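Local structure of cytosine deaminase (Klebsiella pneumoniae, 4R85) at residues L47-P55 / L345-L356. The protein probably deaminates 5-methylcytosine and cytosine hydrolytically, using an iron(II) centre in an amidohydrolase-fold barrel. Residues are numbered along the deposited sequence; the frame is centred on the assembly and turned at random.
Sequences LAIPPFVEP and LDFVTDNSARAL
V53 and S352 meet where strand 52-55 passes the short helix 350-355, the two axes approaching to 7.7 Å with an angle of 46° between their N-to-C directions. The V53 side chain packs on the first turn of the helix, its CB 3.5 Å from CB of S352. With CG1 anti to the backbone N (chi1 -180°), that methyl runs on to meet CD2 of L356 tip to tip, while CG2 settles by the carbonyl oxygen of T349. Farther along, CB of P55 rests 3.5 Å from CD1 of L356. At the other end F52 and V348 lie side by side: CE2 of the ring is 3.7 Å from V348 CG2, the V348 carbonyl oxygen sits at the ring edge in its plane, and T349 CG2 comes in obliquely. L47 and L345 touch through their methyl tips.

The same V348 oxygen accepts a hydrogen bond from V53 N (3.2 Å, N-H...O angle 160°), and a water donates to V53 O and accepts from S352 OG. T349 OG1 donates a hydrogen bond to L345 O (2.8 Å), which accepts V348 N from the opposite face. P50 O is buried near T349 CG2 without a polar partner. Residues 47-49 pair with strands 2-7 and 372-375, whereas 52-57 is a barrel strand carrying the iron ligand H56, with H58 just beyond; one direct and one water-mediated polar link thus join 345-356 to the strand leading to the metal site, within a largely apolar seam.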
loop_
_atom_site.group_PDB
_atom_site.type_symbol
_atom_site.label_atom_id
_atom_site.label_comp_id
_atom_site.label_asym_id
_atom_site.label_seq_id
_atom_site.Cartn_x
_atom_site.Cartn_y
_atom_site.Cartn_z
ATOM N N LEU A 47 19.991 -0.936 -10.193
ATOM C CA LEU A 47 19.549 -2.235 -10.672
ATOM C C LEU A 47 19.017 -2.206 -12.116
ATOM O O LEU A 47 18.188 -1.362 -12.466
ATOM C CB LEU A 47 18.456 -2.709 -9.722
ATOM C CG LEU A 47 17.984 -4.141 -9.596
ATOM C CD1 LEU A 47 19.131 -5.080 -9.350
ATOM C CD2 LEU A 47 16.990 -4.189 -8.445
ATOM N N ALA A 48 19.499 -3.122 -12.955
ATOM C CA ALA A 48 18.880 -3.371 -14.257
ATOM C C ALA A 48 18.045 -4.645 -14.163
ATOM O O ALA A 48 18.531 -5.674 -13.697
ATOM C CB ALA A 48 19.942 -3.515 -15.347
ATOM N N ILE A 49 16.788 -4.577 -14.590
ATOM C CA ILE A 49 15.889 -5.732 -14.522
ATOM C C ILE A 49 15.117 -5.862 -15.822
ATOM O O ILE A 49 14.988 -4.891 -16.575
ATOM C CB ILE A 49 14.844 -5.576 -13.397
ATOM C CG1 ILE A 49 14.106 -4.245 -13.553
ATOM C CG2 ILE A 49 15.493 -5.666 -12.030
ATOM C CD1 ILE A 49 12.864 -4.141 -12.704
ATOM N N PRO A 50 14.605 -7.065 -16.104
ATOM C CA PRO A 50 13.658 -7.184 -17.213
ATOM C C PRO A 50 12.380 -6.392 -16.870
ATOM O O PRO A 50 12.169 -6.043 -15.703
ATOM C CB PRO A 50 13.396 -8.694 -17.277
ATOM C CG PRO A 50 13.684 -9.189 -15.879
ATOM C CD PRO A 50 14.862 -8.362 -15.450
ATOM N N PRO A 51 11.547 -6.080 -17.876
ATOM C CA PRO A 51 10.409 -5.180 -17.625
ATOM C C PRO A 51 9.420 -5.733 -16.611
ATOM O O PRO A 51 9.323 -6.948 -16.411
ATOM C CB PRO A 51 9.728 -5.077 -18.997
ATOM C CG PRO A 51 10.790 -5.503 -19.991
ATOM C CD PRO A 51 11.618 -6.517 -19.283
ATOM N N PHE A 52 8.686 -4.842 -15.958
ATOM C CA PHE A 52 7.610 -5.303 -15.098
ATOM C C PHE A 52 6.523 -5.939 -15.964
ATOM O O PHE A 52 6.398 -5.623 -17.152
ATOM C CB PHE A 52 7.038 -4.152 -14.271
ATOM C CG PHE A 52 7.950 -3.688 -13.165
ATOM C CD1 PHE A 52 8.434 -2.393 -13.147
ATOM C CD2 PHE A 52 8.316 -4.551 -12.140
ATOM C CE1 PHE A 52 9.272 -1.960 -12.127
ATOM C CE2 PHE A 52 9.149 -4.127 -11.120
ATOM C CZ PHE A 52 9.631 -2.828 -11.115
ATOM N N VAL A 53 5.749 -6.836 -15.361
ATOM C CA VAL A 53 4.660 -7.509 -16.049
ATOM C C VAL A 53 3.350 -7.198 -15.331
ATOM O O VAL A 53 3.300 -7.157 -14.105
ATOM C CB VAL A 53 4.890 -9.039 -16.060
ATOM C CG1 VAL A 53 3.761 -9.759 -16.788
ATOM C CG2 VAL A 53 6.244 -9.380 -16.671
ATOM N N GLU A 54 2.299 -6.943 -16.102
ATOM C CA GLU A 54 0.959 -6.831 -15.550
ATOM C C GLU A 54 0.174 -8.011 -16.085
ATOM O O GLU A 54 -0.415 -7.928 -17.158
ATOM C CB GLU A 54 0.297 -5.525 -15.983
ATOM C CG GLU A 54 -1.149 -5.404 -15.494
ATOM C CD GLU A 54 -1.311 -5.900 -14.058
ATOM O OE1 GLU A 54 -0.997 -5.129 -13.124
ATOM O OE2 GLU A 54 -1.737 -7.064 -13.860
ATOM N N PRO A 55 0.174 -9.126 -15.345
ATOM C CA PRO A 55 -0.375 -10.376 -15.876
ATOM C C PRO A 55 -1.887 -10.485 -15.737
ATOM O O PRO A 55 -2.437 -11.511 -16.136
ATOM C CB PRO A 55 0.293 -11.443 -14.998
ATOM C CG PRO A 55 0.473 -10.746 -13.673
ATOM C CD PRO A 55 0.769 -9.298 -14.008
ATOM N N LEU A 345 11.066 -9.080 -5.895
ATOM C CA LEU A 345 10.774 -8.643 -7.266
ATOM C C LEU A 345 10.359 -9.802 -8.188
ATOM O O LEU A 345 9.763 -9.570 -9.255
ATOM C CB LEU A 345 11.935 -7.835 -7.867
ATOM C CG LEU A 345 12.102 -6.411 -7.317
ATOM C CD1 LEU A 345 13.290 -5.695 -7.971
ATOM C CD2 LEU A 345 10.807 -5.597 -7.481
ATOM N N ASP A 346 10.652 -11.036 -7.770
ATOM C CA ASP A 346 10.156 -12.233 -8.465
ATOM C C ASP A 346 8.658 -12.143 -8.784
ATOM O O ASP A 346 8.208 -12.582 -9.845
ATOM C CB ASP A 346 10.337 -13.489 -7.608
ATOM C CG ASP A 346 11.784 -13.952 -7.497
ATOM O OD1 ASP A 346 12.673 -13.439 -8.218
ATOM O OD2 ASP A 346 12.015 -14.870 -6.680
ATOM N N PHE A 347 7.886 -11.606 -7.847
ATOM C CA PHE A 347 6.424 -11.653 -7.936
ATOM C C PHE A 347 5.820 -10.685 -8.943
ATOM O O PHE A 347 4.623 -10.765 -9.240
ATOM C CB PHE A 347 5.799 -11.463 -6.548
ATOM C CG PHE A 347 6.236 -12.510 -5.562
ATOM C CD1 PHE A 347 5.810 -13.824 -5.703
ATOM C CD2 PHE A 347 7.099 -12.194 -4.526
ATOM C CE1 PHE A 347 6.225 -14.808 -4.815
ATOM C CE2 PHE A 347 7.519 -13.169 -3.637
ATOM C CZ PHE A 347 7.081 -14.476 -3.778
ATOM N N VAL A 348 6.643 -9.779 -9.469
ATOM C CA VAL A 348 6.169 -8.819 -10.464
ATOM C C VAL A 348 7.049 -8.788 -11.709
ATOM O O VAL A 348 6.885 -7.924 -12.570
ATOM C CB VAL A 348 6.051 -7.415 -9.882
ATOM C CG1 VAL A 348 5.019 -7.412 -8.743
ATOM C CG2 VAL A 348 7.405 -6.934 -9.399
ATOM N N THR A 349 7.988 -9.727 -11.793
ATOM C CA THR A 349 8.799 -9.898 -12.993
ATOM C C THR A 349 8.828 -11.367 -13.444
ATOM O O THR A 349 7.956 -11.812 -14.198
ATOM C CB THR A 349 10.266 -9.339 -12.822
ATOM O OG1 THR A 349 10.923 -9.995 -11.728
ATOM C CG2 THR A 349 10.254 -7.821 -12.599
ATOM N N ASP A 350 9.832 -12.109 -12.984
ATOM C CA ASP A 350 10.041 -13.504 -13.389
ATOM C C ASP A 350 8.814 -14.402 -13.289
ATOM O O ASP A 350 8.510 -15.138 -14.229
ATOM C CB ASP A 350 11.172 -14.153 -12.573
ATOM C CG ASP A 350 12.507 -13.446 -12.741
ATOM O OD1 ASP A 350 12.646 -12.606 -13.659
ATOM O OD2 ASP A 350 13.429 -13.748 -11.952
ATOM N N ASN A 351 8.125 -14.371 -12.147
ATOM C CA ASN A 351 7.019 -15.297 -11.934
ATOM C C ASN A 351 5.854 -14.946 -12.851
ATOM O O ASN A 351 5.157 -15.819 -13.366
ATOM C CB ASN A 351 6.551 -15.247 -10.484
ATOM C CG ASN A 351 7.578 -15.800 -9.518
ATOM O OD1 ASN A 351 8.721 -16.070 -9.891
ATOM N ND2 ASN A 351 7.169 -15.982 -8.265
ATOM N N SER A 352 5.639 -13.650 -13.032
ATOM C CA SER A 352 4.599 -13.162 -13.931
ATOM C C SER A 352 4.900 -13.523 -15.391
ATOM O O SER A 352 3.999 -13.906 -16.148
ATOM C CB SER A 352 4.452 -11.652 -13.764
ATOM O OG SER A 352 4.140 -11.330 -12.423
ATOM N N ALA A 353 6.162 -13.407 -15.791
ATOM C CA ALA A 353 6.552 -13.811 -17.141
ATOM C C ALA A 353 6.301 -15.303 -17.370
ATOM O O ALA A 353 5.948 -15.720 -18.467
ATOM C CB ALA A 353 8.011 -13.463 -17.420
ATOM N N ARG A 354 6.492 -16.106 -16.327
ATOM C CA ARG A 354 6.239 -17.538 -16.431
ATOM C C ARG A 354 4.746 -17.823 -16.614
ATOM O O ARG A 354 4.364 -18.711 -17.378
ATOM C CB ARG A 354 6.764 -18.254 -15.190
ATOM C CG ARG A 354 6.567 -19.756 -15.211
ATOM C CD ARG A 354 7.307 -20.404 -14.036
ATOM N NE ARG A 354 6.859 -21.775 -13.802
ATOM C CZ ARG A 354 7.179 -22.501 -12.734
ATOM N NH1 ARG A 354 7.949 -21.991 -11.778
ATOM N NH2 ARG A 354 6.716 -23.739 -12.616
ATOM N N ALA A 355 3.910 -17.072 -15.905
ATOM C CA ALA A 355 2.456 -17.218 -16.012
ATOM C C ALA A 355 2.003 -16.894 -17.433
ATOM O O ALA A 355 1.094 -17.520 -17.971
ATOM C CB ALA A 355 1.758 -16.322 -15.004
ATOM N N LEU A 356 2.663 -15.922 -18.046
ATOM C CA LEU A 356 2.324 -15.511 -19.402
ATOM C C LEU A 356 3.051 -16.349 -20.452
ATOM O O LEU A 356 2.905 -16.101 -21.645
ATOM C CB LEU A 356 2.604 -14.015 -19.606
ATOM C CG LEU A 356 1.398 -13.088 -19.344
ATOM C CD1 LEU A 356 0.783 -13.303 -17.970
ATOM C CD2 LEU A 356 1.761 -11.617 -19.527
HETATM O O HOH W 1 3.374 -8.898 -11.940
#